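Mandalate racemase/muconate lactonizing enzyme (Unidentified, PDB 4E4U) is a putative member of the mandelate racemase/muconate lactonizing enzyme family and probably acts on a carboxylate substrate that has not been identified. Local coordinates at residues G118-Y132 / A324-M337. Numbering follows the deposited sequence.
Sequences GGRIHERLRSYTYLY and ATCTPNFLIQESIM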
loop_
_atom_site.group_PDB
_atom_site.type_symbol
_atom_site.label_atom_id
_atom_site.label_comp_id
_atom_site.label_asym_id
_atom_site.label_seq_id
_atom_site.Cartn_x
_atom_site.Cartn_y
_atom_site.Cartn_z
ATOM N N GLY A 118 29.867 -7.710 -21.284
ATOM C CA GLY A 118 28.670 -8.349 -21.795
ATOM C C GLY A 118 28.729 -8.635 -23.278
ATOM O O GLY A 118 27.950 -9.439 -23.788
ATOM N N GLY A 119 29.635 -7.966 -23.981
ATOM C CA GLY A 119 29.810 -8.213 -25.397
ATOM C C GLY A 119 28.942 -7.324 -26.264
ATOM O O GLY A 119 27.866 -6.867 -25.854
ATOM N N ARG A 120 29.401 -7.097 -27.488
ATOM C CA ARG A 120 28.649 -6.280 -28.427
ATOM C C ARG A 120 27.222 -6.789 -28.627
ATOM O O ARG A 120 26.991 -7.992 -28.792
ATOM C CB ARG A 120 29.365 -6.229 -29.777
ATOM C CG ARG A 120 28.666 -5.337 -30.800
ATOM C CD ARG A 120 29.251 -5.503 -32.186
ATOM N NE ARG A 120 30.553 -4.861 -32.339
ATOM C CZ ARG A 120 30.719 -3.565 -32.591
ATOM N NH1 ARG A 120 29.666 -2.762 -32.688
ATOM N NH2 ARG A 120 31.938 -3.065 -32.739
ATOM N N ILE A 121 26.275 -5.858 -28.591
ATOM C CA ILE A 121 24.903 -6.102 -29.016
ATOM C C ILE A 121 24.612 -5.250 -30.247
ATOM O O ILE A 121 24.005 -5.716 -31.212
ATOM C CB ILE A 121 23.901 -5.754 -27.897
ATOM C CG1 ILE A 121 24.085 -6.716 -26.730
ATOM C CG2 ILE A 121 22.465 -5.778 -28.415
ATOM C CD1 ILE A 121 23.312 -6.336 -25.504
ATOM N N HIS A 122 25.077 -4.007 -30.217
ATOM C CA HIS A 122 24.744 -3.040 -31.254
ATOM C C HIS A 122 25.902 -2.795 -32.197
ATOM O O HIS A 122 27.034 -2.582 -31.762
ATOM C CB HIS A 122 24.327 -1.728 -30.603
ATOM C CG HIS A 122 23.244 -1.900 -29.587
ATOM N ND1 HIS A 122 21.937 -2.162 -29.940
ATOM C CD2 HIS A 122 23.281 -1.909 -28.238
ATOM C CE1 HIS A 122 21.209 -2.299 -28.845
ATOM N NE2 HIS A 122 22.004 -2.149 -27.797
ATOM N N GLU A 123 25.615 -2.828 -33.491
ATOM C CA GLU A 123 26.612 -2.474 -34.486
ATOM C C GLU A 123 26.787 -0.960 -34.563
ATOM O O GLU A 123 27.876 -0.464 -34.866
ATOM C CB GLU A 123 26.238 -3.049 -35.850
ATOM C CG GLU A 123 26.195 -4.574 -35.881
ATOM C CD GLU A 123 27.542 -5.222 -35.571
ATOM O OE1 GLU A 123 28.589 -4.561 -35.735
ATOM O OE2 GLU A 123 27.549 -6.404 -35.167
ATOM N N ARG A 124 25.713 -0.227 -34.290
ATOM C CA ARG A 124 25.778 1.228 -34.212
ATOM C C ARG A 124 24.753 1.720 -33.201
ATOM O O ARG A 124 23.805 1.004 -32.871
ATOM C CB ARG A 124 25.524 1.865 -35.570
ATOM C CG ARG A 124 24.149 1.594 -36.109
ATOM C CD ARG A 124 24.044 1.983 -37.571
ATOM N NE ARG A 124 22.795 1.493 -38.138
ATOM C CZ ARG A 124 22.249 1.956 -39.256
ATOM N NH1 ARG A 124 22.841 2.934 -39.930
ATOM N NH2 ARG A 124 21.108 1.443 -39.695
ATOM N N LEU A 125 24.934 2.948 -32.731
ATOM C CA LEU A 125 24.147 3.464 -31.621
ATOM C C LEU A 125 23.316 4.663 -32.043
ATOM O O LEU A 125 23.857 5.693 -32.452
ATOM C CB LEU A 125 25.067 3.881 -30.478
ATOM C CG LEU A 125 25.980 2.797 -29.913
ATOM C CD1 LEU A 125 26.952 3.404 -28.914
ATOM C CD2 LEU A 125 25.148 1.702 -29.259
ATOM N N ARG A 126 22.002 4.535 -31.930
ATOM C CA ARG A 126 21.120 5.662 -32.189
ATOM C C ARG A 126 21.544 6.838 -31.312
ATOM O O ARG A 126 21.830 6.670 -30.123
ATOM C CB ARG A 126 19.669 5.275 -31.887
ATOM C CG ARG A 126 18.652 6.336 -32.275
ATOM C CD ARG A 126 17.270 5.983 -31.758
ATOM N NE ARG A 126 16.299 7.014 -32.106
ATOM C CZ ARG A 126 15.067 7.084 -31.615
ATOM N NH1 ARG A 126 14.640 6.173 -30.743
ATOM N NH2 ARG A 126 14.258 8.069 -31.992
ATOM N N SER A 127 21.587 8.030 -31.895
ATOM C CA SER A 127 22.010 9.201 -31.140
ATOM C C SER A 127 21.061 10.382 -31.311
ATOM O O SER A 127 20.204 10.385 -32.195
ATOM C CB SER A 127 23.431 9.608 -31.522
ATOM O OG SER A 127 23.451 10.209 -32.797
ATOM N N TYR A 128 21.211 11.377 -30.448
ATOM C CA TYR A 128 20.467 12.615 -30.590
ATOM C C TYR A 128 21.379 13.767 -30.251
ATOM O O TYR A 128 22.446 13.565 -29.669
ATOM C CB TYR A 128 19.253 12.640 -29.675
ATOM C CG TYR A 128 19.521 12.844 -28.199
ATOM C CD1 TYR A 128 19.580 14.124 -27.652
ATOM C CD2 TYR A 128 19.625 11.763 -27.338
ATOM C CE1 TYR A 128 19.765 14.318 -26.281
ATOM C CE2 TYR A 128 19.817 11.945 -25.971
ATOM C CZ TYR A 128 19.883 13.222 -25.446
ATOM O OH TYR A 128 20.058 13.414 -24.093
ATOM N N THR A 129 20.959 14.977 -30.601
ATOM C CA THR A 129 21.663 16.159 -30.136
ATOM C C THR A 129 20.689 17.231 -29.662
ATOM O O THR A 129 19.536 17.281 -30.102
ATOM C CB THR A 129 22.597 16.742 -31.228
ATOM O OG1 THR A 129 23.329 17.855 -30.693
ATOM C CG2 THR A 129 21.799 17.188 -32.453
ATOM N N TYR A 130 21.149 18.069 -28.738
ATOM C CA TYR A 130 20.492 19.341 -28.487
ATOM C C TYR A 130 20.502 20.155 -29.770
ATOM O O TYR A 130 21.420 20.040 -30.594
ATOM C CB TYR A 130 21.256 20.139 -27.432
ATOM C CG TYR A 130 20.637 20.169 -26.057
ATOM C CD1 TYR A 130 19.389 20.735 -25.840
ATOM C CD2 TYR A 130 21.316 19.648 -24.967
ATOM C CE1 TYR A 130 18.828 20.773 -24.578
ATOM C CE2 TYR A 130 20.767 19.680 -23.700
ATOM C CZ TYR A 130 19.518 20.242 -23.512
ATOM O OH TYR A 130 18.967 20.272 -22.251
ATOM N N LEU A 131 19.488 20.995 -29.927
ATOM C CA LEU A 131 19.474 21.970 -31.001
ATOM C C LEU A 131 20.363 23.148 -30.611
ATOM O O LEU A 131 20.251 23.686 -29.499
ATOM C CB LEU A 131 18.046 22.447 -31.262
ATOM C CG LEU A 131 17.061 21.344 -31.657
ATOM C CD1 LEU A 131 15.648 21.901 -31.834
ATOM C CD2 LEU A 131 17.530 20.644 -32.926
ATOM N N TYR A 132 21.249 23.546 -31.521
ATOM C CA TYR A 132 22.119 24.702 -31.298
ATOM C C TYR A 132 21.893 25.774 -32.362
ATOM O O TYR A 132 22.780 26.046 -33.180
ATOM C CB TYR A 132 23.590 24.274 -31.293
ATOM C CG TYR A 132 23.974 23.405 -30.115
ATOM C CD1 TYR A 132 24.357 23.968 -28.905
ATOM C CD2 TYR A 132 23.961 22.020 -30.216
ATOM C CE1 TYR A 132 24.710 23.170 -27.827
ATOM C CE2 TYR A 132 24.311 21.219 -29.154
ATOM C CZ TYR A 132 24.685 21.792 -27.958
ATOM O OH TYR A 132 25.034 20.975 -26.904
ATOM N N ALA A 324 26.936 1.513 -23.787
ATOM C CA ALA A 324 25.773 1.400 -24.661
ATOM C C ALA A 324 25.876 0.184 -25.582
ATOM O O ALA A 324 24.888 -0.507 -25.820
ATOM C CB ALA A 324 25.608 2.667 -25.473
ATOM N N THR A 325 27.079 -0.064 -26.095
ATOM C CA THR A 325 27.307 -1.107 -27.088
ATOM C C THR A 325 26.937 -2.496 -26.563
ATOM O O THR A 325 26.512 -3.358 -27.332
ATOM C CB THR A 325 28.766 -1.049 -27.595
ATOM O OG1 THR A 325 28.981 0.227 -28.206
ATOM C CG2 THR A 325 29.056 -2.141 -28.619
ATOM N N CYS A 326 27.077 -2.696 -25.253
ATOM C CA CYS A 326 26.800 -3.996 -24.638
ATOM C C CYS A 326 25.545 -4.009 -23.764
ATOM O O CYS A 326 25.382 -4.902 -22.926
ATOM C CB CYS A 326 28.012 -4.497 -23.834
ATOM S SG CYS A 326 28.513 -3.504 -22.417
ATOM N N THR A 327 24.644 -3.051 -23.985
ATOM C CA THR A 327 23.444 -2.906 -23.161
ATOM C C THR A 327 22.188 -3.286 -23.946
ATOM O O THR A 327 21.881 -2.659 -24.951
ATOM C CB THR A 327 23.303 -1.454 -22.652
ATOM O OG1 THR A 327 24.371 -1.156 -21.742
ATOM C CG2 THR A 327 21.979 -1.255 -21.941
ATOM N N PRO A 328 21.449 -4.305 -23.482
ATOM C CA PRO A 328 20.287 -4.752 -24.259
ATOM C C PRO A 328 19.101 -3.783 -24.208
ATOM O O PRO A 328 18.307 -3.756 -25.140
ATOM C CB PRO A 328 19.939 -6.102 -23.616
ATOM C CG PRO A 328 20.456 -5.998 -22.211
ATOM C CD PRO A 328 21.707 -5.163 -22.309
ATOM N N ASN A 329 18.987 -3.006 -23.137
ATOM C CA ASN A 329 17.894 -2.059 -22.971
ATOM C C ASN A 329 18.335 -0.624 -23.242
ATOM O O ASN A 329 17.949 0.316 -22.545
ATOM C CB ASN A 329 17.264 -2.193 -21.577
ATOM C CG ASN A 329 18.275 -2.048 -20.441
ATOM O OD1 ASN A 329 19.436 -2.437 -20.570
ATOM N ND2 ASN A 329 17.814 -1.526 -19.303
ATOM N N PHE A 330 19.156 -0.471 -24.269
ATOM C CA PHE A 330 19.652 0.830 -24.695
ATOM C C PHE A 330 18.634 1.520 -25.592
ATOM O O PHE A 330 18.149 0.928 -26.557
ATOM C CB PHE A 330 20.965 0.637 -25.453
ATOM C CG PHE A 330 21.429 1.860 -26.197
ATOM C CD1 PHE A 330 21.980 2.944 -25.519
ATOM C CD2 PHE A 330 21.335 1.921 -27.579
ATOM C CE1 PHE A 330 22.420 4.071 -26.213
ATOM C CE2 PHE A 330 21.775 3.039 -28.273
ATOM C CZ PHE A 330 22.314 4.110 -27.592
ATOM N N LEU A 331 18.330 2.781 -25.292
ATOM C CA LEU A 331 17.418 3.583 -26.118
ATOM C C LEU A 331 18.155 4.479 -27.106
ATOM O O LEU A 331 17.944 4.390 -28.315
ATOM C CB LEU A 331 16.516 4.445 -25.230
ATOM C CG LEU A 331 15.595 5.468 -25.906
ATOM C CD1 LEU A 331 14.649 4.793 -26.899
ATOM C CD2 LEU A 331 14.801 6.259 -24.872
ATOM N N ILE A 332 19.020 5.350 -26.595
ATOM C CA ILE A 332 19.656 6.366 -27.431
ATOM C C ILE A 332 20.810 6.986 -26.649
ATOM O O ILE A 332 20.797 6.985 -25.415
ATOM C CB ILE A 332 18.613 7.446 -27.836
ATOM C CG1 ILE A 332 19.062 8.265 -29.050
ATOM C CG2 ILE A 332 18.225 8.318 -26.636
ATOM C CD1 ILE A 332 17.917 9.082 -29.636
ATOM N N GLN A 333 21.799 7.517 -27.362
ATOM C CA GLN A 333 22.973 8.120 -26.737
ATOM C C GLN A 333 23.044 9.596 -27.063
ATOM O O GLN A 333 23.009 9.984 -28.228
ATOM C CB GLN A 333 24.253 7.424 -27.211
ATOM C CG GLN A 333 25.545 8.138 -26.814
ATOM C CD GLN A 333 25.807 8.129 -25.318
ATOM O OE1 GLN A 333 25.817 7.073 -24.684
ATOM N NE2 GLN A 333 26.026 9.309 -24.747
ATOM N N GLU A 334 23.151 10.422 -26.031
ATOM C CA GLU A 334 23.302 11.847 -26.242
ATOM C C GLU A 334 24.613 12.128 -26.949
ATOM O O GLU A 334 25.677 11.633 -26.548
ATOM C CB GLU A 334 23.260 12.612 -24.918
ATOM C CG GLU A 334 23.288 14.130 -25.109
ATOM C CD GLU A 334 22.785 14.894 -23.897
ATOM O OE1 GLU A 334 22.804 14.327 -22.785
ATOM O OE2 GLU A 334 22.357 16.059 -24.066
ATOM N N SER A 335 24.532 12.919 -28.010
ATOM C CA SER A 335 25.711 13.367 -28.730
ATOM C C SER A 335 25.774 14.874 -28.719
ATOM O O SER A 335 24.745 15.547 -28.703
ATOM C CB SER A 335 25.684 12.849 -30.162
ATOM O OG SER A 335 25.696 11.441 -30.149
ATOM N N ILE A 336 26.988 15.409 -28.710
ATOM C CA ILE A 336 27.161 16.848 -28.790
ATOM C C ILE A 336 27.382 17.166 -30.259
ATOM O O ILE A 336 28.481 17.006 -30.791
ATOM C CB ILE A 336 28.289 17.343 -27.876
ATOM C CG1 ILE A 336 27.931 17.012 -26.420
ATOM C CG2 ILE A 336 28.488 18.837 -28.047
ATOM C CD1 ILE A 336 28.993 17.353 -25.396
ATOM N N MET A 337 26.296 17.571 -30.916
ATOM C CA MET A 337 26.258 17.685 -32.372
ATOM C C MET A 337 26.757 16.379 -32.985
ATOM O O MET A 337 26.256 15.319 -32.610
ATOM C CB MET A 337 26.995 18.938 -32.850
ATOM C CG MET A 337 26.305 20.188 -32.315
ATOM S SD MET A 337 26.911 21.747 -32.926
ATOM C CE MET A 337 28.512 21.737 -32.184
HETATM O O HOH W 1 15.741 3.451 -29.894
HETATM O O HOH W 2 23.648 17.631 -27.238
#
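Ala324 CB packs against both methyls of Leu125. Thr325 O takes two backbone bonds, from Ile121 N (2.8 Å) and His122 N (3.3 Å). Thr327 O accepts from His122 NE2 at 2.9 Å, in the plane of the imidazole. His122 CG lies beside its own backbone N (chi1 -53°), which drops the ring toward the type I turn Thr327-Phe330. Ile121 CG2 sits over the centre of one face; Phe330 CD2 lies toward the rim of the other, the two rings being oblique. Leu125 CD2 lies off-centre over the Phe330 ring. A water joins Leu331 O to Arg126 NH1. Ile332 CD1 covers one face of the Arg126 guanidinium, 3.6 Å from NE. Arg126 NE also bonds Thr161 OG1, and NH2 forms a salt bridge with Asp203. Parallel strand pairing then begins: Gln333 N bonds Arg126 O, and Gln333 O bonds Tyr128 N. Glu334 CA sits over the Tyr128 ring, 3.8 Å from its centroid. Tyr128 OH bonds Lys164, and Glu334 OE1 bonds Leu310 N. Ser335 N closes on Tyr128 O at 2.7 Å. Met337 N bonds Thr129 OG1 (3.0 Å), and Met337 SD makes an oblique Met-aromatic contact with Tyr132, which borders a bound dithiol, probably a crystallisation additive. The pairing joins the first and last parallel strands of the enolase-type barrel. Arg126 and Glu334 are buried there, and their polar partners probably offset the cost of burying charge.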